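Local structure of legionella ubiquitin-specific protease A domain-containing protein (Legionella pneumophila subsp. pneumophila, 5DGG) at residues Q5-D8 and H9-T12; H141-M144 and K145-G148; L165-E168 and D169-L172. The protein is of unknown function but has a Legionella ubiquitin-specific protease A domain, of the CA peptidase clan, consistent with action on ubiquitin by a probable bacterial effector. All blocks are in the same frame, centred on the assembly; numbering follows the deposited sequence.

Contact 1: residues Q5-D8 and H9-T12; sequences QMQD and HDMT
The imidazole of H9 meets the carboxamide of Q7 at one edge, near the ring plane, where Q7 OE1 sits 2.9 Å from H9 CE1. The two flat groups are nearly perpendicular, 85° apart, and the side chains run alongside one another in the same direction. H9 reaches this place because its CG lies between its own N and carbonyl carbon (chi1 60°), a crowded position that turns the ring back toward the residue two before it. The amide oxygen suits the polarised C-H of an imidazole, and both groups are exposed.

Beneath them helix 8-14 begins. Q7 holds its N-cap position, and its N-H is taken by the carboxylate of D10 three residues on: Q7 N to D10 OD2 is 2.8 Å and almost straight at 178°. The donor arrives on the anti side of the carboxylate, tilted a little from its plane. This is the D10 half of a capping box, while the Q7 side chain lies along H9. The Q7 carbonyl already serves the helix, with M11 N 3.1 Å from Q7 O, and D8 O receives T12 N one residue further on.

M6 and M11 flank the cap as a hydrophobic staple. Their chains cross at about a right angle, M6 CE standing 3.8 Å from M11 SD. The bend at the end of M6 also lays CE against D10 CB, at 3.6 Å. Flexible thioethers fill this buried side well, both resting on C137 of helix 132-146, while W64 donates to M6 O.

Two acids in the first turn, D8 and D10, put negative charge where the helix dipole is positive, which probably favours their ionised forms and steadies the helix start.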
ATOM      1  N   GLN A   5      11.318  13.169   0.026  1.00 47.22           N
ATOM      2  CA  GLN A   5      10.233  12.224   0.163  1.00 47.27           C
ATOM      3  C   GLN A   5       9.442  12.124  -1.125  1.00 48.46           C
ATOM      4  O   GLN A   5       9.270  13.129  -1.831  1.00 41.72           O
ATOM      5  CB  GLN A   5       9.265  12.725   1.227  1.00 49.90           C
ATOM      6  CG  GLN A   5       9.644  12.331   2.625  1.00 52.65           C
ATOM      7  CD  GLN A   5       8.549  12.670   3.591  1.00 54.09           C
ATOM      8  OE1 GLN A   5       7.760  13.567   3.329  1.00 54.44           O
ATOM      9  NE2 GLN A   5       8.474  11.938   4.709  1.00 57.81           N
ATOM     10  N   MET A   6       8.925  10.918  -1.397  1.00 44.44           N
ATOM     11  CA  MET A   6       7.954  10.749  -2.443  1.00 42.01           C
ATOM     12  C   MET A   6       6.705  11.560  -2.103  1.00 40.25           C
ATOM     13  O   MET A   6       6.253  11.642  -0.949  1.00 40.82           O
ATOM     14  CB  MET A   6       7.624   9.269  -2.652  1.00 41.07           C
ATOM     15  CG  MET A   6       8.786   8.485  -3.219  1.00 40.37           C
ATOM     16  SD  MET A   6       8.543   6.762  -3.711  1.00 42.31           S
ATOM     17  CE  MET A   6       7.471   6.980  -5.125  1.00 43.33           C
ATOM     18  N   GLN A   7       6.165  12.217  -3.115  1.00 40.99           N
ATOM     19  CA  GLN A   7       4.905  12.918  -2.993  1.00 40.90           C
ATOM     20  C   GLN A   7       3.815  12.072  -3.671  1.00 37.44           C
ATOM     21  O   GLN A   7       4.093  11.015  -4.257  1.00 34.44           O
ATOM     22  CB  GLN A   7       5.008  14.296  -3.670  1.00 46.53           C
ATOM     23  CG  GLN A   7       6.094  15.204  -3.069  1.00 53.39           C
ATOM     24  CD  GLN A   7       6.142  16.569  -3.735  1.00 58.21           C
ATOM     25  OE1 GLN A   7       5.506  16.773  -4.767  1.00 65.89           O
ATOM     26  NE2 GLN A   7       6.882  17.517  -3.147  1.00 62.15           N
ATOM     27  N   ASP A   8       2.575  12.529  -3.562  1.00 35.77           N
ATOM     28  CA  ASP A   8       1.436  11.822  -4.182  1.00 38.44           C
ATOM     29  C   ASP A   8       1.694  11.329  -5.604  1.00 38.39           C
ATOM     30  O   ASP A   8       1.487  10.145  -5.924  1.00 35.41           O
ATOM     31  CB  ASP A   8       0.233  12.735  -4.243  1.00 44.03           C
ATOM     32  CG  ASP A   8      -0.352  13.015  -2.896  1.00 49.63           C
ATOM     33  OD1 ASP A   8       0.039  12.310  -1.931  1.00 49.96           O
ATOM     34  OD2 ASP A   8      -1.199  13.945  -2.806  1.00 53.85           O
ATOM     35  N   HIS A   9       2.092  12.264  -6.465  1.00 37.92           N
ATOM     36  CA  HIS A   9       2.231  11.976  -7.884  1.00 41.67           C
ATOM     37  C   HIS A   9       3.296  10.922  -8.110  1.00 38.07           C
ATOM     38  O   HIS A   9       3.142  10.071  -8.972  1.00 38.26           O
ATOM     39  CB  HIS A   9       2.513  13.243  -8.723  1.00 47.07           C
ATOM     40  CG  HIS A   9       3.767  13.971  -8.348  1.00 56.61           C
ATOM     41  ND1 HIS A   9       3.783  15.018  -7.447  1.00 61.15           N
ATOM     42  CD2 HIS A   9       5.046  13.830  -8.779  1.00 61.22           C
ATOM     43  CE1 HIS A   9       5.017  15.477  -7.328  1.00 62.29           C
ATOM     44  NE2 HIS A   9       5.805  14.772  -8.119  1.00 63.05           N
ATOM     45  N   ASP A  10       4.361  10.957  -7.317  1.00 37.92           N
ATOM     46  CA  ASP A  10       5.423   9.947  -7.394  1.00 37.55           C
ATOM     47  C   ASP A  10       4.846   8.578  -7.076  1.00 36.20           C
ATOM     48  O   ASP A  10       5.155   7.611  -7.769  1.00 33.13           O
ATOM     49  CB  ASP A  10       6.550  10.236  -6.405  1.00 38.98           C
ATOM     50  CG  ASP A  10       7.183  11.599  -6.609  1.00 42.03           C
ATOM     51  OD1 ASP A  10       7.439  11.964  -7.776  1.00 44.21           O
ATOM     52  OD2 ASP A  10       7.457  12.281  -5.599  1.00 41.23           O
ATOM     53  N   MET A  11       4.004   8.498  -6.034  1.00 34.96           N
ATOM     54  CA  MET A  11       3.403   7.201  -5.668  1.00 33.25           C
ATOM     55  C   MET A  11       2.469   6.748  -6.789  1.00 35.38           C
ATOM     56  O   MET A  11       2.476   5.583  -7.195  1.00 33.85           O
ATOM     57  CB  MET A  11       2.609   7.281  -4.360  1.00 31.11           C
ATOM     58  CG  MET A  11       3.392   7.676  -3.105  1.00 30.90           C
ATOM     59  SD  MET A  11       4.624   6.435  -2.658  1.00 31.59           S
ATOM     60  CE  MET A  11       3.462   5.222  -1.965  1.00 29.06           C
ATOM     61  N   THR A  12       1.643   7.670  -7.279  1.00 37.49           N
ATOM     62  CA  THR A  12       0.715   7.348  -8.368  1.00 38.34           C
ATOM     63  C   THR A  12       1.473   6.739  -9.548  1.00 41.77           C
ATOM     64  O   THR A  12       1.084   5.717 -10.072  1.00 40.87           O
ATOM     65  CB  THR A  12      -0.079   8.588  -8.774  1.00 40.08           C
ATOM     66  OG1 THR A  12      -0.850   9.025  -7.645  1.00 34.67           O
ATOM     67  CG2 THR A  12      -0.994   8.275  -9.938  1.00 41.88           C
TER

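Contact 2: residues H141-M144 and K145-G148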
ATOM      1  N   HIS A 141       4.213  -3.751  -4.799  1.00 24.82           N
ATOM      2  CA  HIS A 141       4.581  -4.650  -5.883  1.00 25.02           C
ATOM      3  C   HIS A 141       4.766  -6.097  -5.369  1.00 25.37           C
ATOM      4  O   HIS A 141       4.282  -7.037  -5.971  1.00 27.03           O
ATOM      5  CB  HIS A 141       5.832  -4.126  -6.575  1.00 26.21           C
ATOM      6  CG  HIS A 141       5.567  -2.980  -7.497  1.00 28.08           C
ATOM      7  ND1 HIS A 141       5.121  -3.158  -8.787  1.00 30.97           N
ATOM      8  CD2 HIS A 141       5.607  -1.648  -7.300  1.00 28.42           C
ATOM      9  CE1 HIS A 141       4.933  -1.984  -9.356  1.00 31.62           C
ATOM     10  NE2 HIS A 141       5.222  -1.051  -8.476  1.00 30.52           N
ATOM     11  N   LYS A 142       5.451  -6.273  -4.248  1.00 26.04           N
ATOM     12  CA  LYS A 142       5.600  -7.581  -3.671  1.00 27.51           C
ATOM     13  C   LYS A 142       4.237  -8.216  -3.396  1.00 28.46           C
ATOM     14  O   LYS A 142       4.029  -9.416  -3.695  1.00 25.19           O
ATOM     15  CB  LYS A 142       6.383  -7.492  -2.378  1.00 30.80           C
ATOM     16  CG  LYS A 142       6.480  -8.831  -1.653  1.00 33.87           C
ATOM     17  CD  LYS A 142       7.154  -8.714  -0.299  1.00 39.19           C
ATOM     18  CE  LYS A 142       7.619 -10.113   0.118  1.00 44.23           C
ATOM     19  NZ  LYS A 142       8.193 -10.111   1.480  1.00 47.49           N
ATOM     20  N   LYS A 143       3.305  -7.428  -2.840  1.00 25.32           N
ATOM     21  CA  LYS A 143       1.963  -7.966  -2.604  1.00 25.20           C
ATOM     22  C   LYS A 143       1.216  -8.316  -3.892  1.00 24.39           C
ATOM     23  O   LYS A 143       0.464  -9.296  -3.949  1.00 23.57           O
ATOM     24  CB  LYS A 143       1.102  -7.031  -1.729  1.00 25.18           C
ATOM     25  CG  LYS A 143       1.623  -6.772  -0.353  1.00 26.65           C
ATOM     26  CD  LYS A 143       1.885  -7.948   0.536  1.00 28.91           C
ATOM     27  CE  LYS A 143       0.695  -8.816   0.803  1.00 32.13           C
ATOM     28  NZ  LYS A 143       1.017  -9.713   1.980  1.00 35.89           N
ATOM     29  N   MET A 144       1.420  -7.505  -4.917  1.00 23.71           N
ATOM     30  CA  MET A 144       0.841  -7.722  -6.207  1.00 26.70           C
ATOM     31  C   MET A 144       1.190  -9.118  -6.711  1.00 28.85           C
ATOM     32  O   MET A 144       0.305  -9.906  -7.103  1.00 27.67           O
ATOM     33  CB  MET A 144       1.348  -6.650  -7.170  1.00 28.12           C
ATOM     34  CG  MET A 144       0.524  -6.480  -8.386  1.00 31.64           C
ATOM     35  SD  MET A 144      -1.071  -5.668  -8.059  1.00 33.53           S
ATOM     36  CE  MET A 144      -1.641  -5.877  -9.738  1.00 34.63           C
ATOM     37  N   LYS A 145       2.472  -9.448  -6.629  1.00 30.90           N
ATOM     38  CA  LYS A 145       2.955 -10.808  -6.966  1.00 31.63           C
ATOM     39  C   LYS A 145       2.352 -11.871  -6.042  1.00 30.35           C
ATOM     40  O   LYS A 145       1.798 -12.887  -6.523  1.00 30.79           O
ATOM     41  CB  LYS A 145       4.495 -10.825  -6.877  1.00 33.98           C
ATOM     42  CG  LYS A 145       5.159 -12.157  -7.261  1.00 37.71           C
ATOM     43  CD  LYS A 145       6.666 -12.071  -7.027  1.00 39.76           C
ATOM     44  CE  LYS A 145       7.404 -13.248  -7.629  1.00 46.44           C
ATOM     45  NZ  LYS A 145       8.873 -12.990  -7.602  1.00 51.28           N
ATOM     46  N   GLU A 146       2.435 -11.657  -4.736  1.00 29.11           N
ATOM     47  CA  GLU A 146       1.879 -12.601  -3.783  1.00 30.90           C
ATOM     48  C   GLU A 146       0.417 -12.846  -4.066  1.00 30.30           C
ATOM     49  O   GLU A 146      -0.041 -13.967  -3.940  1.00 33.91           O
ATOM     50  CB  GLU A 146       1.989 -12.174  -2.307  1.00 34.79           C
ATOM     51  CG  GLU A 146       3.364 -12.163  -1.665  1.00 39.57           C
ATOM     52  CD  GLU A 146       3.315 -11.577  -0.228  1.00 45.58           C
ATOM     53  OE1 GLU A 146       4.373 -11.120   0.232  1.00 50.93           O
ATOM     54  OE2 GLU A 146       2.234 -11.557   0.456  1.00 45.27           O
ATOM     55  N   PHE A 147      -0.323 -11.824  -4.457  1.00 28.91           N
ATOM     56  CA  PHE A 147      -1.752 -11.986  -4.692  1.00 29.05           C
ATOM     57  C   PHE A 147      -2.058 -12.631  -6.036  1.00 32.41           C
ATOM     58  O   PHE A 147      -3.244 -12.784  -6.384  1.00 31.81           O
ATOM     59  CB  PHE A 147      -2.491 -10.658  -4.640  1.00 27.12           C
ATOM     60  CG  PHE A 147      -2.475  -9.994  -3.298  1.00 25.58           C
ATOM     61  CD1 PHE A 147      -2.251 -10.703  -2.134  1.00 26.13           C
ATOM     62  CD2 PHE A 147      -2.737  -8.656  -3.212  1.00 24.66           C
ATOM     63  CE1 PHE A 147      -2.285 -10.068  -0.901  1.00 26.71           C
ATOM     64  CE2 PHE A 147      -2.729  -7.999  -2.011  1.00 25.31           C
ATOM     65  CZ  PHE A 147      -2.520  -8.700  -0.841  1.00 26.18           C
ATOM     66  N   GLY A 148      -1.008 -13.030  -6.760  1.00 34.00           N
ATOM     67  CA  GLY A 148      -1.167 -13.832  -7.976  1.00 34.87           C
ATOM     68  C   GLY A 148      -1.302 -13.010  -9.227  1.00 34.78           C
ATOM     69  O   GLY A 148      -1.795 -13.510 -10.214  1.00 36.63           O
TER
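K143 NZ is gripped by two acids: E146 OE2, three residues on, closes a salt bridge at 2.7 Å, and E84 OE1 of strand 81-86 supplies a second. The ammonium meets OE2 on its syn side, tilted out of the carboxylate plane. A lysine is long enough to do this while staying close to its own helix, because two successive bends (chi2 -56°, chi3 -59°) fold the chain back toward E146. The other oxygen of that carboxylate lies along the aliphatic part of the extended K142, OE1 being 3.4 Å from K142 CE; K142 NZ is near it but beyond salt-bridge range.

The same bends bring K143 CE within 3.6 Å of F147 CZ. Nearer the backbone, K143 CB stands over the ring face in a CH-pi contact, 4.3 Å from the centroid. The carbonyl oxygen of K143 lies over the same face, offset toward the rim, while also accepting F147 N at 2.7 Å.

Here helix 132-146 ends in a Schellman motif. The N of G148 bonds K145 O, and the residue has a positive phi of 90° that glycine takes up without strain, because a side chain there would crowd the carbonyl oxygen of F147. F147, just before it, swings its ring inward to stack on Y54 and to touch M56 and I22.

M144, on the buried side, suits the same neighbourhood with its unbranched thioether packing on I22 and M56. One turn earlier, H141 directs NE2 away from these residues to L14 O, at the end of helix 8-14.

Contact 3: residues L165-E168 and D169-L172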
ATOM      1  N   LEU A 165      17.786  -6.203  -0.172  1.00 37.56           N
ATOM      2  CA  LEU A 165      18.616  -5.062   0.243  1.00 38.36           C
ATOM      3  C   LEU A 165      17.958  -3.957   1.075  1.00 37.89           C
ATOM      4  O   LEU A 165      18.664  -3.080   1.578  1.00 35.22           O
ATOM      5  CB  LEU A 165      19.164  -4.376  -0.995  1.00 40.84           C
ATOM      6  CG  LEU A 165      20.132  -5.235  -1.800  1.00 45.48           C
ATOM      7  CD1 LEU A 165      20.335  -4.620  -3.190  1.00 48.80           C
ATOM      8  CD2 LEU A 165      21.444  -5.346  -1.029  1.00 45.13           C
ATOM      9  N   GLY A 166      16.631  -3.927   1.139  1.00 32.63           N
ATOM     10  CA  GLY A 166      15.937  -2.766   1.719  1.00 32.10           C
ATOM     11  C   GLY A 166      16.369  -1.560   0.914  1.00 31.32           C
ATOM     12  O   GLY A 166      16.370  -1.608  -0.330  1.00 33.50           O
ATOM     13  N   ASN A 167      16.754  -0.502   1.609  1.00 31.50           N
ATOM     14  CA  ASN A 167      17.327   0.687   0.961  1.00 33.06           C
ATOM     15  C   ASN A 167      18.764   0.961   1.396  1.00 33.80           C
ATOM     16  O   ASN A 167      19.229   2.105   1.442  1.00 36.60           O
ATOM     17  CB  ASN A 167      16.455   1.904   1.188  1.00 34.03           C
ATOM     18  CG  ASN A 167      16.834   3.052   0.285  1.00 35.68           C
ATOM     19  OD1 ASN A 167      17.158   2.855  -0.903  1.00 35.51           O
ATOM     20  ND2 ASN A 167      16.818   4.256   0.841  1.00 35.83           N
ATOM     21  N   GLU A 168      19.476  -0.103   1.703  1.00 35.05           N
ATOM     22  CA  GLU A 168      20.932  -0.013   1.949  1.00 39.61           C
ATOM     23  C   GLU A 168      21.635   0.660   0.793  1.00 37.82           C
ATOM     24  O   GLU A 168      21.339   0.355  -0.367  1.00 38.15           O
ATOM     25  CB  GLU A 168      21.499  -1.425   2.112  1.00 45.52           C
ATOM     26  CG  GLU A 168      21.744  -1.804   3.559  1.00 54.68           C
ATOM     27  CD  GLU A 168      23.156  -1.407   4.000  1.00 66.78           C
ATOM     28  OE1 GLU A 168      23.643  -0.349   3.524  1.00 76.96           O
ATOM     29  OE2 GLU A 168      23.789  -2.150   4.797  1.00 72.87           O
ATOM     30  N   ASP A 169      22.567   1.559   1.107  1.00 39.01           N
ATOM     31  CA  ASP A 169      23.302   2.336   0.107  1.00 39.62           C
ATOM     32  C   ASP A 169      22.343   3.078  -0.818  1.00 39.73           C
ATOM     33  O   ASP A 169      22.685   3.361  -1.967  1.00 38.31           O
ATOM     34  CB  ASP A 169      24.260   1.442  -0.732  1.00 40.40           C
ATOM     35  CG  ASP A 169      25.508   1.000   0.033  1.00 41.72           C
ATOM     36  OD1 ASP A 169      25.592   1.286   1.251  1.00 40.94           O
ATOM     37  OD2 ASP A 169      26.394   0.352  -0.601  1.00 40.09           O
ATOM     38  N   ASN A 170      21.115   3.321  -0.333  1.00 40.74           N
ATOM     39  CA  ASN A 170      20.086   4.033  -1.078  1.00 39.80           C
ATOM     40  C   ASN A 170      19.730   3.312  -2.385  1.00 39.10           C
ATOM     41  O   ASN A 170      19.276   3.945  -3.319  1.00 41.29           O
ATOM     42  CB  ASN A 170      20.565   5.468  -1.349  1.00 42.91           C
ATOM     43  CG  ASN A 170      19.462   6.496  -1.221  1.00 45.68           C
ATOM     44  OD1 ASN A 170      18.538   6.365  -0.399  1.00 46.70           O
ATOM     45  ND2 ASN A 170      19.533   7.522  -2.046  1.00 46.58           N
ATOM     46  N   VAL A 171      19.912   1.991  -2.444  1.00 38.64           N
ATOM     47  CA  VAL A 171      19.684   1.265  -3.706  0.70 38.83           C
ATOM     48  C   VAL A 171      18.209   1.176  -4.087  1.00 37.84           C
ATOM     49  O   VAL A 171      17.873   1.130  -5.289  1.00 37.10           O
ATOM     50  CB  VAL A 171      20.274  -0.159  -3.731  0.70 39.56           C
ATOM     51  CG1 VAL A 171      21.787  -0.119  -3.614  0.70 39.69           C
ATOM     52  CG2 VAL A 171      19.628  -1.051  -2.675  0.70 39.19           C
ATOM     53  N   LEU A 172      17.317   1.160  -3.088  1.00 36.13           N
ATOM     54  CA  LEU A 172      15.881   1.166  -3.388  1.00 31.72           C
ATOM     55  C   LEU A 172      15.475   2.507  -4.019  1.00 31.83           C
ATOM     56  O   LEU A 172      14.779   2.555  -5.048  1.00 32.40           O
ATOM     57  CB  LEU A 172      15.065   0.821  -2.150  1.00 30.38           C
ATOM     58  CG  LEU A 172      13.588   0.511  -2.416  1.00 29.31           C
ATOM     59  CD1 LEU A 172      13.335  -0.778  -3.245  1.00 29.87           C
ATOM     60  CD2 LEU A 172      12.856   0.443  -1.076  1.00 29.77           C
TER
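N167 and N170 pair through their carboxamides on the tight side of this turn: N167 ND2 donates to N170 OD1 at 3.0 Å. The side chains lie next to each other and point the same way, their amide planes 50° apart. Each has a second partner, Q126 OE1 for N167 ND2 and Y130 OH for N170 OD1. With CG swung opposite its own N (chi1 -167°), N167 also carries OD1 under the start of helix 171-183, where it accepts R173 N and, more weakly, L172 N at 2.8 Å. N170 is the N-cap residue, yet its own side chain makes no capping bond.

The backbone winds in two tight turns. A type II turn brings N170 N 2.9 Å from N167 O, and V171 N then meets E168 O at 3.0 Å, both donors coming from above the carbonyl plane. D169 and N170 both hold left-handed helical angles, which Asp and especially Asn tolerate well, and G166 likewise has a positive phi. L172 CB closes over G166 O at 3.3 Å, leaving that buried oxygen without a partner in the model.

Outward, the fit is looser. V171 is modelled in two conformers, so its contact with L165 is doubtful. E168 and D169 are exposed, their carboxylates turned 85° to each other with E168 OE1 3.4 Å from D169 OD1.

Such closeness of like charges would cost energy, probably eased by solvent, and might raise the affinity of one acid for a proton; inside, neutral amides can donate and accept at once without adding charge.

From the N terminus, contact 1 forms the entry to helix 8-14, contact 2 the exit of helix 132-146, and contact 3 the turn that passes from helix 156-165 to helix 171-183. Each closes only a short local loop, and the three follow in series, neither nesting nor crossing. They do not touch: their nearest atoms are about 7 to 9 Å apart. Helix 132-146 is the common element, for M6 of contact 1 and L172 of contact 3 both pack on D134, while contact 2 ends that helix against strands 22-29 and 54-60. H141 of contact 2 also reaches back to L14, the last residue of the helix that contact 1 begins.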